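Local coordinates for protein 6-phosphogluconate dehydrogenase NAD-binding (Dyadobacter fermentans, PDB 4GBJ) that probably acts as an NAD(P)-dependent oxidoreductase of the 6-phosphogluconate and 3-hydroxyisobutyrate dehydrogenase type, at residues A74-F79 with P101-Q106; I173-N178 with I245-Q250; M180-L185 with D263-R268. One frame throughout, in Å; residues are numbered along the deposited sequence.

Contact 1. Residues A74-F79 with P101-Q106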
loop_
_atom_site.group_PDB
_atom_site.type_symbol
_atom_site.label_atom_id
_atom_site.label_comp_id
_atom_site.label_asym_id
_atom_site.label_seq_id
_atom_site.Cartn_x
_atom_site.Cartn_y
_atom_site.Cartn_z
ATOM N N ALA B 74 -0.721 -4.971 -30.261
ATOM C CA ALA B 74 0.575 -4.699 -30.872
ATOM C C ALA B 74 1.454 -5.986 -30.913
ATOM O O ALA B 74 2.121 -6.238 -31.910
ATOM C CB ALA B 74 1.303 -3.592 -30.128
ATOM N N VAL B 75 1.391 -6.829 -29.875
ATOM C CA VAL B 75 2.221 -8.054 -29.827
ATOM C C VAL B 75 1.680 -9.081 -30.807
ATOM O O VAL B 75 2.448 -9.729 -31.536
ATOM C CB VAL B 75 2.337 -8.620 -28.388
ATOM C CG1 VAL B 75 3.188 -9.881 -28.373
ATOM C CG2 VAL B 75 2.934 -7.576 -27.443
ATOM N N GLU B 76 0.363 -9.240 -30.842
ATOM C CA GLU B 76 -0.265 -10.200 -31.761
ATOM C C GLU B 76 -0.067 -9.814 -33.227
ATOM O O GLU B 76 0.117 -10.694 -34.055
ATOM C CB GLU B 76 -1.751 -10.320 -31.481
ATOM C CG GLU B 76 -2.053 -11.008 -30.164
ATOM C CD GLU B 76 -3.526 -10.930 -29.785
ATOM O OE1 GLU B 76 -4.363 -10.704 -30.689
ATOM O OE2 GLU B 76 -3.845 -11.068 -28.584
ATOM N N GLU B 77 -0.115 -8.500 -33.541
ATOM C CA GLU B 77 0.060 -7.995 -34.925
ATOM C C GLU B 77 1.475 -8.280 -35.406
ATOM O O GLU B 77 1.702 -8.576 -36.571
ATOM C CB GLU B 77 -0.228 -6.474 -34.977
ATOM C CG GLU B 77 0.327 -5.691 -36.174
ATOM C CD GLU B 77 0.064 -4.195 -36.111
ATOM O OE1 GLU B 77 -0.103 -3.660 -34.990
ATOM O OE2 GLU B 77 0.073 -3.549 -37.183
ATOM N N LEU B 78 2.437 -8.126 -34.518
ATOM C CA LEU B 78 3.819 -8.325 -34.877
ATOM C C LEU B 78 4.194 -9.798 -34.902
ATOM O O LEU B 78 4.861 -10.234 -35.824
ATOM C CB LEU B 78 4.694 -7.586 -33.872
ATOM C CG LEU B 78 6.154 -7.502 -34.233
ATOM C CD1 LEU B 78 6.325 -6.850 -35.601
ATOM C CD2 LEU B 78 6.916 -6.753 -33.172
ATOM N N PHE B 79 3.791 -10.561 -33.896
ATOM C CA PHE B 79 4.146 -11.958 -33.809
ATOM C C PHE B 79 3.175 -12.865 -34.599
ATOM O O PHE B 79 2.514 -13.769 -34.060
ATOM C CB PHE B 79 4.300 -12.379 -32.338
ATOM C CG PHE B 79 5.632 -11.859 -31.851
ATOM C CD1 PHE B 79 6.780 -12.610 -32.008
ATOM C CD2 PHE B 79 5.776 -10.539 -31.443
ATOM C CE1 PHE B 79 8.029 -12.084 -31.677
ATOM C CE2 PHE B 79 7.046 -10.009 -31.134
ATOM C CZ PHE B 79 8.157 -10.779 -31.292
ATOM N N PRO B 101 -2.243 -12.643 -19.411
ATOM C CA PRO B 101 -1.782 -14.049 -19.385
ATOM C C PRO B 101 -2.326 -14.872 -20.546
ATOM O O PRO B 101 -1.627 -15.702 -21.109
ATOM C CB PRO B 101 -2.382 -14.581 -18.071
ATOM C CG PRO B 101 -2.560 -13.425 -17.248
ATOM C CD PRO B 101 -2.804 -12.244 -18.111
ATOM N N GLU B 102 -3.599 -14.647 -20.891
ATOM C CA GLU B 102 -4.217 -15.351 -22.013
ATOM C C GLU B 102 -3.517 -15.045 -23.334
ATOM O O GLU B 102 -3.340 -15.963 -24.143
ATOM C CB GLU B 102 -5.678 -14.964 -22.118
ATOM C CG GLU B 102 -6.434 -15.550 -23.308
ATOM C CD GLU B 102 -7.849 -15.012 -23.344
ATOM O OE1 GLU B 102 -8.031 -13.883 -23.855
ATOM O OE2 GLU B 102 -8.751 -15.661 -22.763
ATOM N N THR B 103 -3.161 -13.768 -23.587
ATOM C CA THR B 103 -2.460 -13.436 -24.830
ATOM C C THR B 103 -1.109 -14.173 -24.845
ATOM O O THR B 103 -0.712 -14.704 -25.860
ATOM C CB THR B 103 -2.286 -11.921 -24.991
ATOM O OG1 THR B 103 -3.572 -11.333 -25.064
ATOM C CG2 THR B 103 -1.527 -11.546 -26.257
ATOM N N SER B 104 -0.396 -14.187 -23.705
ATOM C CA SER B 104 0.891 -14.865 -23.628
ATOM C C SER B 104 0.787 -16.349 -23.865
ATOM O O SER B 104 1.573 -16.868 -24.631
ATOM C CB SER B 104 1.526 -14.642 -22.267
ATOM O OG SER B 104 2.032 -13.320 -22.257
ATOM N N ARG B 105 -0.184 -17.026 -23.223
ATOM C CA ARG B 105 -0.371 -18.470 -23.370
ATOM C C ARG B 105 -0.744 -18.813 -24.808
ATOM O O ARG B 105 -0.269 -19.805 -25.313
ATOM C CB ARG B 105 -1.446 -18.965 -22.411
ATOM C CG ARG B 105 -1.060 -18.850 -20.930
ATOM C CD ARG B 105 -2.321 -18.984 -20.050
ATOM N NE ARG B 105 -1.986 -18.907 -18.625
ATOM C CZ ARG B 105 -2.786 -18.458 -17.656
ATOM N NH1 ARG B 105 -4.025 -18.052 -17.932
ATOM N NH2 ARG B 105 -2.361 -18.426 -16.403
ATOM N N GLN B 106 -1.552 -17.969 -25.479
ATOM C CA GLN B 106 -1.952 -18.188 -26.882
ATOM C C GLN B 106 -0.757 -18.080 -27.789
ATOM O O GLN B 106 -0.515 -18.981 -28.565
ATOM C CB GLN B 106 -2.995 -17.152 -27.316
ATOM C CG GLN B 106 -4.395 -17.399 -26.809
ATOM C CD GLN B 106 -5.308 -16.234 -27.163
ATOM O OE1 GLN B 106 -4.882 -15.225 -27.765
ATOM N NE2 GLN B 106 -6.595 -16.361 -26.820
#
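E76 and T103 meet because both first torsions send the leading side-chain atom past the backbone N: CG of E76 (chi1 -70°) and OG1 of T103 (chi1 -62°) each lie anti to their own carbonyl carbon. In T103 the same rotation swings the methyl CG2 anti to the backbone N, and it is this methyl that does most of the touching. The glutamate runs on in an extended chain from CG, and the two side chains cross at about a right angle. Carboxylate oxygen E76 OE2 sits 3.3 Å from T103 CG2, while the aliphatic part of the same residue follows behind, with E76 CG 4.0 Å from T103 CG2. The hydroxyl lies a little farther off, T103 OG1 being 3.5 Å from E76 OE2, but the pair is not a hydrogen bond: OG1 is instead bonded to D72, at the start of the helix that carries E76. The threonine is therefore tied to the neighbouring helix by its hydroxyl and packs against it by its methyl. On the exposed side Q106 adds a looser approach, its OE1 4.4 Å from E76 OE2. Deeper in, V75 turns toward the second helix and packs on L107, one turn beyond T103, while S104, on the far side of its helix, bonds to N171 and Y118. The contact joins helices 72-78 and 101-113, which follow the adjacent parallel strands 64-67 and 92-95, an arrangement of neighbouring helices characteristic of the Rossmann-type nucleotide-binding domain.

Contact 2. Residues I173-N178 with I245-Q250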
loop_
_atom_site.group_PDB
_atom_site.type_symbol
_atom_site.label_atom_id
_atom_site.label_comp_id
_atom_site.label_asym_id
_atom_site.label_seq_id
_atom_site.Cartn_x
_atom_site.Cartn_y
_atom_site.Cartn_z
ATOM N N ILE B 173 1.528 -11.842 -12.345
ATOM C CA ILE B 173 2.206 -11.114 -11.259
ATOM C C ILE B 173 2.234 -9.621 -11.600
ATOM O O ILE B 173 2.033 -8.811 -10.734
ATOM C CB ILE B 173 3.632 -11.649 -10.934
ATOM C CG1 ILE B 173 3.659 -13.163 -10.673
ATOM C CG2 ILE B 173 4.281 -10.896 -9.744
ATOM C CD1 ILE B 173 2.723 -13.617 -9.550
ATOM N N LYS B 174 2.513 -9.274 -12.856
ATOM C CA LYS B 174 2.597 -7.888 -13.311
ATOM C C LYS B 174 1.247 -7.170 -13.127
ATOM O O LYS B 174 1.219 -6.071 -12.571
ATOM C CB LYS B 174 3.037 -7.854 -14.764
ATOM C CG LYS B 174 3.081 -6.469 -15.386
ATOM C CD LYS B 174 3.942 -5.472 -14.630
ATOM C CE LYS B 174 4.067 -4.201 -15.427
ATOM N NZ LYS B 174 4.796 -3.154 -14.712
ATOM N N LEU B 175 0.157 -7.810 -13.560
ATOM C CA LEU B 175 -1.197 -7.278 -13.393
ATOM C C LEU B 175 -1.509 -7.093 -11.922
ATOM O O LEU B 175 -2.026 -6.048 -11.557
ATOM C CB LEU B 175 -2.251 -8.200 -14.049
ATOM C CG LEU B 175 -2.191 -8.306 -15.593
ATOM C CD1 LEU B 175 -3.246 -9.244 -16.107
ATOM C CD2 LEU B 175 -2.221 -6.949 -16.237
ATOM N N ALA B 176 -1.134 -8.060 -11.072
ATOM C CA ALA B 176 -1.357 -7.971 -9.642
ATOM C C ALA B 176 -0.583 -6.796 -9.024
ATOM O O ALA B 176 -1.130 -6.092 -8.163
ATOM C CB ALA B 176 -0.947 -9.272 -8.955
ATOM N N GLY B 177 0.663 -6.596 -9.475
ATOM C CA GLY B 177 1.499 -5.497 -9.024
ATOM C C GLY B 177 0.885 -4.155 -9.356
ATOM O O GLY B 177 0.758 -3.310 -8.461
ATOM N N ASN B 178 0.440 -3.987 -10.626
ATOM C CA ASN B 178 -0.213 -2.758 -11.117
ATOM C C ASN B 178 -1.569 -2.525 -10.432
ATOM O O ASN B 178 -1.913 -1.391 -10.155
ATOM C CB ASN B 178 -0.394 -2.777 -12.633
ATOM C CG ASN B 178 0.834 -2.395 -13.431
ATOM O OD1 ASN B 178 1.915 -2.101 -12.898
ATOM N ND2 ASN B 178 0.680 -2.377 -14.741
ATOM N N ILE B 245 -6.422 -2.174 -15.689
ATOM C CA ILE B 245 -7.350 -2.744 -14.716
ATOM C C ILE B 245 -8.346 -3.709 -15.403
ATOM O O ILE B 245 -8.746 -4.680 -14.789
ATOM C CB ILE B 245 -8.059 -1.670 -13.868
ATOM C CG1 ILE B 245 -8.604 -2.240 -12.597
ATOM C CG2 ILE B 245 -9.162 -0.939 -14.627
ATOM C CD1 ILE B 245 -7.513 -2.717 -11.582
ATOM N N ASN B 246 -8.751 -3.439 -16.624
ATOM C CA ASN B 246 -9.622 -4.340 -17.380
ATOM C C ASN B 246 -8.939 -5.653 -17.702
ATOM O O ASN B 246 -9.625 -6.686 -17.666
ATOM C CB ASN B 246 -10.143 -3.710 -18.651
ATOM C CG ASN B 246 -11.281 -2.726 -18.403
ATOM O OD1 ASN B 246 -12.003 -2.789 -17.414
ATOM N ND2 ASN B 246 -11.473 -1.769 -19.281
ATOM N N LEU B 247 -7.586 -5.659 -17.946
ATOM C CA LEU B 247 -6.847 -6.923 -18.149
ATOM C C LEU B 247 -6.917 -7.741 -16.848
ATOM O O LEU B 247 -7.111 -8.939 -16.878
ATOM C CB LEU B 247 -5.374 -6.671 -18.518
ATOM C CG LEU B 247 -5.035 -6.029 -19.880
ATOM C CD1 LEU B 247 -3.575 -5.916 -20.037
ATOM C CD2 LEU B 247 -5.593 -6.837 -21.045
ATOM N N THR B 248 -6.745 -7.075 -15.699
ATOM C CA THR B 248 -6.816 -7.719 -14.391
ATOM C C THR B 248 -8.206 -8.315 -14.149
ATOM O O THR B 248 -8.327 -9.461 -13.687
ATOM C CB THR B 248 -6.431 -6.706 -13.333
ATOM O OG1 THR B 248 -5.090 -6.303 -13.605
ATOM C CG2 THR B 248 -6.605 -7.242 -11.903
ATOM N N LEU B 249 -9.242 -7.533 -14.388
ATOM C CA LEU B 249 -10.605 -8.013 -14.189
ATOM C C LEU B 249 -10.918 -9.198 -15.090
ATOM O O LEU B 249 -11.547 -10.148 -14.626
ATOM C CB LEU B 249 -11.614 -6.904 -14.402
ATOM C CG LEU B 249 -11.614 -5.842 -13.305
ATOM C CD1 LEU B 249 -12.261 -4.522 -13.805
ATOM C CD2 LEU B 249 -12.347 -6.369 -12.052
ATOM N N GLN B 250 -10.454 -9.171 -16.352
ATOM C CA GLN B 250 -10.675 -10.319 -17.245
ATOM C C GLN B 250 -9.950 -11.534 -16.737
ATOM O O GLN B 250 -10.481 -12.640 -16.791
ATOM C CB GLN B 250 -10.213 -10.011 -18.672
ATOM C CG GLN B 250 -10.593 -11.090 -19.703
ATOM C CD GLN B 250 -12.117 -11.227 -19.830
ATOM O OE1 GLN B 250 -12.803 -10.228 -20.090
ATOM N NE2 GLN B 250 -12.713 -12.448 -19.637
HETATM O O HOH W 1 -3.790 -4.118 -12.980
#
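L175 reaches across to L247 and T248; its inner carbons lie against T248 and its two methyls against L247. Its CB lies 3.4 Å from T248 OG1, where the two helices come close enough for the CA atoms of L175 and T248 to stand 5.7 Å apart. One bond farther out, L175 CG is 4.0 Å from the same hydroxyl oxygen. With CG anti to the carbonyl carbon (chi1 -66°), the fork of the side chain is carried over the backbone of the facing helix. There the two methyls part: L175 CD1 rests on the peptide carbonyl of L247, 4.0 Å from L247 O, whereas L175 CD2 packs 3.9 Å from L247 CB. The two leucines cross at about a right angle, while the L175 and T248 side chains run antiparallel past one another.

The polar link between the helices is indirect. A water donates to L175 O at 3.0 Å and is also hydrogen-bonded to T248 OG1, 2.6 Å away, bridging a main-chain carbonyl and a side-chain hydroxyl. T248 OG1 has in addition a weak hydrogen bond with D244 O, one turn earlier in its own helix, so this buried hydroxyl is engaged on both counts. M194 of the second subunit packs on A176 and T248, bringing the dimer partner up to the contact. K174, the predicted active-site lysine, precedes L175 but faces elsewhere, toward I123 and F124 at the end of strand 117-124. The contact thus packs helix 238-254 against the long helix 169-197 that carries this lysine, within the all-helical C-terminal domain of the 3-hydroxyisobutyrate dehydrogenase family.

Contact 3. Residues M180-L185 with D263-R268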
loop_
_atom_site.group_PDB
_atom_site.type_symbol
_atom_site.label_atom_id
_atom_site.label_comp_id
_atom_site.label_asym_id
_atom_site.label_seq_id
_atom_site.Cartn_x
_atom_site.Cartn_y
_atom_site.Cartn_z
HETATM N N MSE B 180 -2.183 -3.435 -7.319
HETATM C CA MSE B 180 -1.867 -2.976 -5.962
HETATM C C MSE B 180 -1.404 -1.532 -5.989
HETATM O O MSE B 180 -1.719 -0.783 -5.074
HETATM C CB MSE B 180 -0.837 -3.842 -5.282
HETATM C CG MSE B 180 -1.440 -5.143 -4.849
HETATM SE SE MSE B 180 -0.261 -6.411 -3.953
HETATM C CE MSE B 180 0.281 -5.391 -2.410
ATOM N N ILE B 181 -0.733 -1.111 -7.076
ATOM C CA ILE B 181 -0.329 0.294 -7.193
ATOM C C ILE B 181 -1.588 1.165 -7.270
ATOM O O ILE B 181 -1.678 2.159 -6.562
ATOM C CB ILE B 181 0.613 0.548 -8.351
ATOM C CG1 ILE B 181 1.981 -0.149 -8.117
ATOM C CG2 ILE B 181 0.805 2.104 -8.560
ATOM C CD1 ILE B 181 2.835 -0.243 -9.436
ATOM N N ALA B 182 -2.563 0.763 -8.099
ATOM C CA ALA B 182 -3.838 1.467 -8.306
ATOM C C ALA B 182 -4.641 1.512 -7.004
ATOM O O ALA B 182 -5.227 2.568 -6.689
ATOM C CB ALA B 182 -4.651 0.812 -9.416
ATOM N N CYS B 183 -4.652 0.417 -6.234
ATOM C CA CYS B 183 -5.294 0.414 -4.905
ATOM C C CYS B 183 -4.619 1.401 -3.956
ATOM O O CYS B 183 -5.290 2.025 -3.153
ATOM C CB CYS B 183 -5.287 -0.977 -4.290
ATOM S SG CYS B 183 -6.350 -2.156 -5.115
ATOM N N SER B 184 -3.307 1.513 -4.026
ATOM C CA SER B 184 -2.541 2.437 -3.159
ATOM C C SER B 184 -2.929 3.843 -3.469
ATOM O O SER B 184 -3.135 4.637 -2.565
ATOM C CB SER B 184 -1.039 2.202 -3.336
ATOM O OG SER B 184 -0.799 0.831 -3.047
ATOM N N LEU B 185 -3.054 4.163 -4.761
ATOM C CA LEU B 185 -3.518 5.482 -5.171
ATOM C C LEU B 185 -4.926 5.790 -4.656
ATOM O O LEU B 185 -5.192 6.883 -4.171
ATOM C CB LEU B 185 -3.546 5.583 -6.687
ATOM C CG LEU B 185 -2.161 5.814 -7.348
ATOM C CD1 LEU B 185 -2.220 5.389 -8.840
ATOM C CD2 LEU B 185 -1.743 7.255 -7.216
ATOM N N ASP B 263 -12.972 -3.211 -9.182
ATOM C CA ASP B 263 -14.227 -2.642 -9.711
ATOM C C ASP B 263 -14.281 -1.129 -9.469
ATOM O O ASP B 263 -14.593 -0.367 -10.379
ATOM C CB ASP B 263 -15.442 -3.287 -9.057
ATOM C CG ASP B 263 -15.564 -4.800 -9.212
ATOM O OD1 ASP B 263 -14.894 -5.371 -10.103
ATOM O OD2 ASP B 263 -16.356 -5.395 -8.495
ATOM N N ILE B 264 -13.888 -0.718 -8.249
ATOM C CA ILE B 264 -13.812 0.681 -7.821
ATOM C C ILE B 264 -12.790 1.410 -8.677
ATOM O O ILE B 264 -13.132 2.431 -9.201
ATOM C CB ILE B 264 -13.478 0.816 -6.336
ATOM C CG1 ILE B 264 -14.548 0.149 -5.418
ATOM C CG2 ILE B 264 -13.247 2.280 -5.919
ATOM C CD1 ILE B 264 -15.716 0.639 -5.391
ATOM N N ILE B 265 -11.595 0.838 -8.898
ATOM C CA ILE B 265 -10.541 1.439 -9.717
ATOM C C ILE B 265 -11.029 1.634 -11.133
ATOM O O ILE B 265 -10.882 2.725 -11.698
ATOM C CB ILE B 265 -9.276 0.554 -9.661
ATOM C CG1 ILE B 265 -8.618 0.578 -8.248
ATOM C CG2 ILE B 265 -8.287 0.882 -10.717
ATOM C CD1 ILE B 265 -8.174 1.868 -7.769
ATOM N N ARG B 266 -11.644 0.593 -11.704
ATOM C CA ARG B 266 -12.221 0.713 -13.034
ATOM C C ARG B 266 -13.189 1.902 -13.123
ATOM O O ARG B 266 -13.086 2.686 -14.064
ATOM C CB ARG B 266 -12.946 -0.576 -13.440
ATOM C CG ARG B 266 -13.674 -0.506 -14.778
ATOM C CD ARG B 266 -14.163 -1.899 -15.162
ATOM N NE ARG B 266 -15.105 -1.851 -16.277
ATOM C CZ ARG B 266 -16.375 -1.469 -16.200
ATOM N NH1 ARG B 266 -16.891 -1.064 -15.038
ATOM N NH2 ARG B 266 -17.133 -1.456 -17.282
ATOM N N ASN B 267 -14.086 2.062 -12.160
ATOM C CA ASN B 267 -15.068 3.183 -12.193
ATOM C C ASN B 267 -14.394 4.519 -12.046
ATOM O O ASN B 267 -14.874 5.481 -12.660
ATOM C CB ASN B 267 -16.182 3.024 -11.140
ATOM C CG ASN B 267 -17.164 1.936 -11.541
ATOM O OD1 ASN B 267 -17.258 1.562 -12.695
ATOM N ND2 ASN B 267 -17.855 1.341 -10.588
ATOM N N ARG B 268 -13.244 4.599 -11.296
ATOM C CA ARG B 268 -12.528 5.867 -11.227
ATOM C C ARG B 268 -12.042 6.330 -12.624
ATOM O O ARG B 268 -12.095 7.513 -12.925
ATOM C CB ARG B 268 -11.322 5.774 -10.309
ATOM C CG ARG B 268 -11.613 5.472 -8.877
ATOM C CD ARG B 268 -12.641 6.411 -8.309
ATOM N NE ARG B 268 -12.650 6.425 -6.854
ATOM C CZ ARG B 268 -13.542 7.069 -6.105
ATOM N NH1 ARG B 268 -14.526 7.742 -6.667
ATOM N NH2 ARG B 268 -13.474 7.011 -4.785
#
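The all-helical C-terminal domain is built round the long helix 169-197, and here helix 260-274 packs against it with I265 set against A182. The small alanine lets the helices approach to 6.8 Å between the CA atoms of A182 and I265. Both branches of the isoleucine take part. Its CG2 lies 3.9 Å from A182 CB, while the longer arm, with CG1 anti to the carbonyl carbon (chi1 -69°), passes alongside the alanine and carries CD1 onto the backbone. I265 CD1 stands 3.2 Å from A182 O, a tight approach, and 4.1 Å from C183 N, so the methyl lies over the face of the peptide between A182 and C183. I265 also packs against I245 of helix 238-254 and L285 of a loop. Cutting I265 back to an alanine is likely to open a gap over this peptide and leave A182 CB without the methyl packed on it. Farther along the same helix, R268 forms salt bridges with E186 and D292, the first tying helix 260-274 again to helix 169-197. M187 of the second subunit packs on M180 (a selenomethionine) and C183. On the face of helix 169-197 turned away from I265, S184 OG donates to M180 O at 2.7 Å, tilted 29° from the carbonyl plane, and S184 N reaches the same oxygen from the opposite face of that plane.

Contact 1 belongs to the nucleotide-binding domain and is partly exposed; contacts 2 and 3 are buried in the helical domain and both lie beside the second subunit. At contact 1 a carboxylate lies against a threonine methyl, whereas contact 2 combines leucine packing with a bridging water, and contact 3 is an isoleucine packed on an alanine and the peptide that follows it. Helix 169-197 serves both buried contacts, successive parts of it receiving the consecutive helices 238-254 and 260-274, which also touch each other where I245 CG1 lies 3.7 Å from I265 CG2. Contact 1 meets contact 2 through P101 CD, 3.6 Å from L175 CD1, across the domain junction; contact 3 stays about 14 Å from contact 1 at the nearest atoms.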